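Local coordinates for uncharacterized protein (Burkholderia thailandensis, PDB 6AR7) that is of unknown function but belongs to the LprI lysozyme-inhibitor family and may act on lysozyme in a similar way, at residues A[40-43]-A[44-48]. Numbering follows the deposited sequence.
Sequences SSTA and GQIQC
The carbonyl oxygen of S41 takes the N-H of Q45, with N and O 2.8 Å apart. This is the first i to i+4 bond of helix 42-70. The next two follow in order: I46 N donates to T42 O at 3.0 Å, and Q47 N to A43 O at 2.9 Å. S41 is the N-cap. Its OG accepts from G44 N at 3.0 Å, with an N-H...O angle of 153°. The hydroxyl reaches forward to this N-H because, with chi1 at 78°, OG swings over the start of the helix. S41 thus closes the turn twice, with OG on G44 and O on Q45.

Q45 CG lies against S41 O at 3.3 Å. A bend at chi2, -77°, turns the amide back toward the preceding residues. There NE2 donates to R39 O in the loop and to L34 O at the end of helix 25-34, so the amide ties both to the helix start.

T42 and I46 run alongside each other on one face of the helix. T42 CG2 meets I46 CD1 at 3.8 Å. Both side chains also touch helix 107-136, T42 at T107 and M111, I46 at A110 and R117. C48 is bonded to C33 in a disulfide, which fastens this first part of the helix to helix 25-34. The arrangement is a serine N-cap opening a long helix of an all-helical fold, here within the LprI family region.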
# COMPACT_ATOMS: atom_id res chain seq x y z
N SER A 40 -21.32 -14.04 9.93
CA SER A 40 -22.25 -13.14 9.25
C SER A 40 -22.32 -11.77 9.89
O SER A 40 -22.63 -10.78 9.21
CB SER A 40 -23.62 -13.79 9.19
OG SER A 40 -24.10 -14.03 10.50
N SER A 41 -22.03 -11.66 11.19
CA SER A 41 -22.05 -10.37 11.86
C SER A 41 -20.96 -9.46 11.30
O SER A 41 -20.01 -9.92 10.66
CB SER A 41 -21.85 -10.53 13.37
OG SER A 41 -20.47 -10.74 13.68
N THR A 42 -21.11 -8.15 11.56
CA THR A 42 -20.09 -7.19 11.13
C THR A 42 -18.73 -7.52 11.73
O THR A 42 -17.70 -7.41 11.05
CB THR A 42 -20.50 -5.77 11.52
OG1 THR A 42 -21.66 -5.40 10.78
CG2 THR A 42 -19.35 -4.79 11.20
N ALA A 43 -18.70 -7.89 13.01
CA ALA A 43 -17.44 -8.30 13.62
C ALA A 43 -16.87 -9.52 12.91
O ALA A 43 -15.65 -9.61 12.72
CB ALA A 43 -17.64 -8.59 15.11
N GLY A 44 -17.73 -10.45 12.49
CA GLY A 44 -17.27 -11.63 11.79
C GLY A 44 -16.73 -11.32 10.40
O GLY A 44 -15.74 -11.91 9.96
N GLN A 45 -17.38 -10.40 9.68
CA GLN A 45 -16.86 -10.01 8.37
C GLN A 45 -15.48 -9.39 8.51
O GLN A 45 -14.55 -9.72 7.77
CB GLN A 45 -17.83 -9.04 7.68
CG GLN A 45 -19.23 -9.61 7.42
CD GLN A 45 -19.29 -10.54 6.23
OE1 GLN A 45 -19.25 -10.10 5.08
NE2 GLN A 45 -19.38 -11.85 6.52
N ILE A 46 -15.34 -8.50 9.49
CA ILE A 46 -14.08 -7.80 9.72
C ILE A 46 -13.01 -8.79 10.16
O ILE A 46 -11.84 -8.67 9.78
CB ILE A 46 -14.30 -6.67 10.75
CG1 ILE A 46 -15.14 -5.56 10.11
CG2 ILE A 46 -12.96 -6.10 11.26
CD1 ILE A 46 -15.55 -4.45 11.05
N GLN A 47 -13.41 -9.80 10.94
CA GLN A 47 -12.44 -10.82 11.34
C GLN A 47 -11.96 -11.62 10.13
O GLN A 47 -10.78 -11.96 10.05
CB GLN A 47 -13.05 -11.75 12.39
CG GLN A 47 -12.01 -12.66 13.02
CD GLN A 47 -12.61 -13.68 13.98
OE1 GLN A 47 -13.74 -13.53 14.44
NE2 GLN A 47 -11.85 -14.72 14.28
N CYS A 48 -12.85 -11.95 9.20
CA CYS A 48 -12.38 -12.62 7.99
C CYS A 48 -11.34 -11.76 7.28
O CYS A 48 -10.30 -12.27 6.83
CB CYS A 48 -13.53 -12.91 7.04
SG CYS A 48 -14.70 -14.19 7.55